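Local coordinates for cyanate lyase C-terminal domain-containing protein (Tetranychus urticae, PDB 5UK3) that probably catalyses the bicarbonate-dependent breakdown of cyanate to ammonia and carbon dioxide, at residues Q23-K28 and V52-N57; T34-A39 and V44-L49. All coordinates share one frame; numbering follows the deposited sequence.

Contact 1. Residues Q23-K28 and V52-N57; sequences QFIKAK and VLHGQN
Ile-25 reaches from helix 23-31 to the imidazole of His-54, and its long branch does all the touching. CB lies on the flank of the helix. CG1 turns away from the carbonyl carbon (chi1 -63°) and passes His-54 CE1 at 4.2 Å, while the nearly extended chi2 carries CD1 over the ring. There Ile-25 CD1 makes a CH-pi contact with the His-54 ring, 3.9 Å from its centroid, displaced toward the rim, with His-54 NE2 3.6 Å from CD1. The two side chains cross at about a right angle, and the methyl rests on one face of the imidazole. The other ring nitrogen, His-54 ND1, is hydrogen-bonded to Thr-50 O one turn back, which limits rotation of the imidazole.

Deeper in, Phe-24 CB meets Leu-53 CD2 at 4.1 Å; both side chains are buried, apolar groups that lose nothing by being shut away from water. The Phe-24 ring runs on to Glu-80 and Leu-81 of helix 78-82. Behind His-54 the chain leaves the helix at Gly-55, whose positive phi (77°) is easily adopted without a side chain. This is a Schellman motif ending helix 46-53, packed against the first helix of a domain of the XRE-type helix-turn-helix family.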
loop_
_atom_site.group_PDB
_atom_site.type_symbol
_atom_site.label_atom_id
_atom_site.label_comp_id
_atom_site.label_asym_id
_atom_site.label_seq_id
_atom_site.Cartn_x
_atom_site.Cartn_y
_atom_site.Cartn_z
ATOM N N GLN I 23 30.776 -9.920 -8.265
ATOM C CA GLN I 23 32.089 -10.522 -8.615
ATOM C C GLN I 23 33.004 -9.486 -9.307
ATOM O O GLN I 23 34.226 -9.516 -9.146
ATOM C CB GLN I 23 31.973 -11.753 -9.531
ATOM N N PHE I 24 32.386 -8.585 -10.079
ATOM C CA PHE I 24 33.092 -7.512 -10.768
ATOM C C PHE I 24 33.506 -6.400 -9.805
ATOM O O PHE I 24 34.656 -5.935 -9.845
ATOM C CB PHE I 24 32.242 -6.954 -11.884
ATOM C CG PHE I 24 31.881 -7.965 -12.916
ATOM C CD1 PHE I 24 32.747 -8.271 -13.936
ATOM C CD2 PHE I 24 30.666 -8.623 -12.857
ATOM C CE1 PHE I 24 32.422 -9.234 -14.877
ATOM C CE2 PHE I 24 30.324 -9.590 -13.796
ATOM C CZ PHE I 24 31.215 -9.897 -14.809
ATOM N N ILE I 25 32.586 -5.983 -8.942
ATOM C CA ILE I 25 32.931 -5.018 -7.900
ATOM C C ILE I 25 34.065 -5.509 -6.994
ATOM O O ILE I 25 35.004 -4.746 -6.725
ATOM C CB ILE I 25 31.729 -4.584 -7.026
ATOM C CG1 ILE I 25 30.660 -3.856 -7.870
ATOM C CG2 ILE I 25 32.212 -3.651 -5.907
ATOM C CD1 ILE I 25 29.332 -3.658 -7.146
ATOM N N LYS I 26 33.990 -6.751 -6.528
ATOM C CA LYS I 26 35.042 -7.304 -5.656
ATOM C C LYS I 26 36.384 -7.221 -6.358
ATOM O O LYS I 26 37.404 -6.867 -5.736
ATOM C CB LYS I 26 34.746 -8.772 -5.259
ATOM N N ALA I 27 36.383 -7.574 -7.644
ATOM C CA ALA I 27 37.600 -7.548 -8.475
ATOM C C ALA I 27 38.163 -6.147 -8.613
ATOM O O ALA I 27 39.382 -5.962 -8.558
ATOM C CB ALA I 27 37.317 -8.144 -9.843
ATOM N N LYS I 28 37.277 -5.166 -8.755
ATOM C CA LYS I 28 37.672 -3.762 -8.849
ATOM C C LYS I 28 38.322 -3.230 -7.567
ATOM O O LYS I 28 39.333 -2.538 -7.622
ATOM C CB LYS I 28 36.462 -2.902 -9.196
ATOM C CG LYS I 28 36.715 -1.412 -9.069
ATOM C CD LYS I 28 35.429 -0.625 -9.203
ATOM C CE LYS I 28 35.595 0.774 -8.649
ATOM N NZ LYS I 28 35.931 0.750 -7.202
ATOM N N VAL I 52 26.681 -1.029 -15.791
ATOM C CA VAL I 52 26.935 -2.330 -16.388
ATOM C C VAL I 52 27.483 -3.275 -15.319
ATOM O O VAL I 52 27.081 -4.434 -15.236
ATOM C CB VAL I 52 27.933 -2.228 -17.566
ATOM C CG1 VAL I 52 28.442 -3.606 -17.961
ATOM C CG2 VAL I 52 27.295 -1.573 -18.761
ATOM N N LEU I 53 28.479 -2.802 -14.577
ATOM C CA LEU I 53 29.088 -3.618 -13.540
ATOM C C LEU I 53 28.053 -3.979 -12.467
ATOM O O LEU I 53 28.118 -5.058 -11.913
ATOM C CB LEU I 53 30.272 -2.915 -12.900
ATOM C CG LEU I 53 31.423 -2.539 -13.796
ATOM C CD1 LEU I 53 32.414 -1.711 -12.990
ATOM C CD2 LEU I 53 32.089 -3.745 -14.359
ATOM N N HIS I 54 27.098 -3.101 -12.186
ATOM C CA HIS I 54 26.050 -3.396 -11.214
ATOM C C HIS I 54 24.892 -4.238 -11.792
ATOM O O HIS I 54 23.975 -4.569 -11.036
ATOM C CB HIS I 54 25.492 -2.126 -10.585
ATOM C CG HIS I 54 26.404 -1.504 -9.612
ATOM N ND1 HIS I 54 27.648 -1.030 -9.953
ATOM C CD2 HIS I 54 26.261 -1.262 -8.297
ATOM C CE1 HIS I 54 28.245 -0.529 -8.888
ATOM N NE2 HIS I 54 27.416 -0.650 -7.868
ATOM N N GLY I 55 24.903 -4.533 -13.094
ATOM C CA GLY I 55 23.886 -5.331 -13.717
ATOM C C GLY I 55 22.568 -4.651 -13.997
ATOM O O GLY I 55 21.511 -5.306 -13.994
ATOM N N GLN I 56 22.586 -3.328 -14.149
ATOM C CA GLN I 56 21.404 -2.561 -14.559
ATOM C C GLN I 56 21.507 -2.111 -16.004
ATOM O O GLN I 56 20.667 -1.386 -16.483
ATOM C CB GLN I 56 21.270 -1.358 -13.669
ATOM C CG GLN I 56 20.882 -1.718 -12.254
ATOM C CD GLN I 56 19.502 -2.342 -12.183
ATOM O OE1 GLN I 56 18.525 -1.818 -12.745
ATOM N NE2 GLN I 56 19.398 -3.419 -11.460
ATOM N N ASN I 57 22.544 -2.564 -16.691
ATOM C CA ASN I 57 22.769 -2.259 -18.093
ATOM C C ASN I 57 23.734 -3.307 -18.672
ATOM O O ASN I 57 24.344 -4.055 -17.907
ATOM C CB ASN I 57 23.360 -0.868 -18.238
ATOM C CG ASN I 57 22.354 0.157 -18.751
ATOM O OD1 ASN I 57 21.499 -0.159 -19.573
ATOM N ND2 ASN I 57 22.430 1.380 -18.232
#

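Contact 2. Residues T34-A39 and V44-L49; sequences TYQQMA and VNKVWL
Lys-46 crosses Tyr-35 and Gln-36 of helix 35-42 with its methylene chain and so brings NZ to two polar partners, in a salt bridge to Glu-119 of the second subunit and a hydrogen bond to Val-134 O of its own chain. Lys-46 CG starts anti to the backbone N (chi1 -164°) and lies 3.8 Å from Tyr-35 O; further along, CE passes 3.7 Å from Gln-36 OE1. Gln-36 offers its amide obliquely to the lysine shaft, as suits an exposed polar residue at the margin. A long side chain is apt here: its aliphatic part lines the helix and its ammonium meets a carboxylate of the second subunit.

The single methyl of Ala-39 lets the start of helix 46-53 come close, with Ala-39 CB 3.7 Å from Lys-46 CA. On the buried side Leu-49 CD2 lies against both Met-38 CB and Ala-39 N, 3.7 Å from Met-38 CB.

Val-44 N donates to Ala-39 O (3.2 Å) in a nearly straight bond, 167° at the hydrogen, which ties down the turn. At the other end, Thr-34 OG1 accepts from Gln-37 N and Gln-37 OE1 takes the Thr-34 N-H, a capping box that starts helix 35-42.

The pair forms the helix-turn-helix of helices 35-42 and 46-53. Leu-49 also leans on Ile-67 of helix 61-70, Met-38 reaches Leu-71 just beyond that helix, and Val-47 rests on strand 123-136.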
loop_
_atom_site.group_PDB
_atom_site.type_symbol
_atom_site.label_atom_id
_atom_site.label_comp_id
_atom_site.label_asym_id
_atom_site.label_seq_id
_atom_site.Cartn_x
_atom_site.Cartn_y
_atom_site.Cartn_z
ATOM N N THR I 34 39.355 3.074 -9.440
ATOM C CA THR I 34 38.166 3.883 -9.263
ATOM C C THR I 34 37.297 3.748 -10.515
ATOM O O THR I 34 37.782 3.354 -11.563
ATOM C CB THR I 34 38.492 5.360 -9.037
ATOM O OG1 THR I 34 39.207 5.866 -10.158
ATOM C CG2 THR I 34 39.289 5.547 -7.773
ATOM N N TYR I 35 35.992 4.012 -10.373
ATOM C CA TYR I 35 35.065 3.972 -11.498
ATOM C C TYR I 35 35.532 4.984 -12.542
ATOM O O TYR I 35 35.533 4.676 -13.723
ATOM C CB TYR I 35 33.632 4.234 -11.054
ATOM C CG TYR I 35 32.989 3.189 -10.179
ATOM C CD1 TYR I 35 32.574 1.937 -10.704
ATOM C CD2 TYR I 35 32.768 3.443 -8.833
ATOM C CE1 TYR I 35 31.976 0.943 -9.911
ATOM C CE2 TYR I 35 32.156 2.495 -8.034
ATOM C CZ TYR I 35 31.747 1.224 -8.583
ATOM O OH TYR I 35 31.095 0.330 -7.726
ATOM N N GLN I 36 35.950 6.171 -12.100
ATOM C CA GLN I 36 36.584 7.172 -12.991
ATOM C C GLN I 36 37.715 6.611 -13.842
ATOM O O GLN I 36 37.717 6.727 -15.059
ATOM C CB GLN I 36 37.159 8.295 -12.129
ATOM C CG GLN I 36 37.850 9.447 -12.866
ATOM C CD GLN I 36 36.873 10.262 -13.663
ATOM O OE1 GLN I 36 36.264 11.199 -13.135
ATOM N NE2 GLN I 36 36.651 9.868 -14.916
ATOM N N GLN I 37 38.680 5.975 -13.183
ATOM C CA GLN I 37 39.809 5.363 -13.874
ATOM C C GLN I 37 39.358 4.362 -14.927
ATOM O O GLN I 37 39.845 4.393 -16.059
ATOM C CB GLN I 37 40.781 4.679 -12.895
ATOM C CG GLN I 37 41.669 5.664 -12.125
ATOM C CD GLN I 37 42.280 5.084 -10.844
ATOM O OE1 GLN I 37 42.136 3.882 -10.532
ATOM N NE2 GLN I 37 42.953 5.940 -10.085
ATOM N N MET I 38 38.470 3.446 -14.548
ATOM C CA MET I 38 38.015 2.411 -15.483
ATOM C C MET I 38 37.410 3.039 -16.737
ATOM O O MET I 38 37.565 2.539 -17.817
ATOM C CB MET I 38 37.010 1.476 -14.805
ATOM C CG MET I 38 37.632 0.535 -13.811
ATOM S SD MET I 38 36.421 -0.648 -13.209
ATOM C CE MET I 38 36.089 -1.661 -14.667
ATOM N N ALA I 39 36.617 4.069 -16.522
ATOM C CA ALA I 39 35.898 4.721 -17.595
ATOM C C ALA I 39 36.850 5.397 -18.551
ATOM O O ALA I 39 36.666 5.341 -19.743
ATOM C CB ALA I 39 34.933 5.733 -17.010
ATOM N N VAL I 44 34.527 5.335 -22.118
ATOM C CA VAL I 44 33.072 5.241 -21.988
ATOM C C VAL I 44 32.579 6.108 -20.825
ATOM O O VAL I 44 33.362 6.504 -19.959
ATOM C CB VAL I 44 32.595 3.799 -21.745
ATOM C CG1 VAL I 44 32.938 2.911 -22.918
ATOM C CG2 VAL I 44 33.172 3.213 -20.448
ATOM N N ASN I 45 31.280 6.383 -20.832
ATOM C CA ASN I 45 30.641 7.155 -19.797
ATOM C C ASN I 45 30.794 6.455 -18.445
ATOM O O ASN I 45 30.461 5.297 -18.309
ATOM C CB ASN I 45 29.131 7.320 -20.086
ATOM C CG ASN I 45 28.439 8.221 -19.095
ATOM O OD1 ASN I 45 28.955 9.297 -18.706
ATOM N ND2 ASN I 45 27.304 7.802 -18.639
ATOM N N LYS I 46 31.259 7.185 -17.438
ATOM C CA LYS I 46 31.496 6.639 -16.101
ATOM C C LYS I 46 30.266 5.988 -15.459
ATOM O O LYS I 46 30.373 4.886 -14.931
ATOM C CB LYS I 46 32.035 7.742 -15.183
ATOM C CG LYS I 46 32.658 7.222 -13.905
ATOM C CD LYS I 46 32.369 8.116 -12.740
ATOM C CE LYS I 46 32.989 9.476 -12.881
ATOM N NZ LYS I 46 32.555 10.303 -11.735
ATOM N N VAL I 47 29.132 6.690 -15.475
ATOM C CA VAL I 47 27.936 6.241 -14.790
ATOM C C VAL I 47 27.379 5.041 -15.512
ATOM O O VAL I 47 26.912 4.092 -14.864
ATOM C CB VAL I 47 26.864 7.329 -14.708
ATOM C CG1 VAL I 47 25.542 6.806 -14.214
ATOM C CG2 VAL I 47 27.313 8.448 -13.775
ATOM N N TRP I 48 27.415 5.054 -16.846
ATOM C CA TRP I 48 26.878 3.913 -17.619
ATOM C C TRP I 48 27.694 2.656 -17.303
ATOM O O TRP I 48 27.113 1.586 -17.050
ATOM C CB TRP I 48 26.939 4.191 -19.100
ATOM C CG TRP I 48 26.628 3.054 -19.948
ATOM C CD1 TRP I 48 25.405 2.654 -20.310
ATOM C CD2 TRP I 48 27.546 2.171 -20.596
ATOM N NE1 TRP I 48 25.479 1.556 -21.130
ATOM C CE2 TRP I 48 26.788 1.253 -21.339
ATOM C CE3 TRP I 48 28.926 2.078 -20.629
ATOM C CZ2 TRP I 48 27.356 0.234 -22.087
ATOM C CZ3 TRP I 48 29.501 1.090 -21.368
ATOM C CH2 TRP I 48 28.719 0.156 -22.079
ATOM N N LEU I 49 29.022 2.782 -17.346
ATOM C CA LEU I 49 29.903 1.657 -17.095
ATOM C C LEU I 49 29.619 1.118 -15.705
ATOM O O LEU I 49 29.497 -0.103 -15.514
ATOM C CB LEU I 49 31.349 2.087 -17.203
ATOM C CG LEU I 49 32.413 1.072 -16.828
ATOM C CD1 LEU I 49 32.402 -0.086 -17.830
ATOM C CD2 LEU I 49 33.811 1.713 -16.722
#

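How the contacts relate
Helix 46-53 serves both contacts: contact 2 uses its first turn and contact 1 its C-terminal end, so helices 35-42 and 23-31 are packed on it in succession. Contact 2 is the larger and more buried, and joins close packing to a backbone bond and a bridging lysine; contact 1 is smaller, only partly buried, and has no hydrogen bond between its segments. They meet where the Tyr-35 ring lies by His-54, its OH 3.2 Å from His-54 CE1, and where Lys-28 makes a cation-pi contact with Tyr-35. Lys-28, on helix 23-31 but outside the touching pairs, forms a salt bridge with Glu-118 of the second subunit, whose carboxylate also accepts from Tyr-35 N.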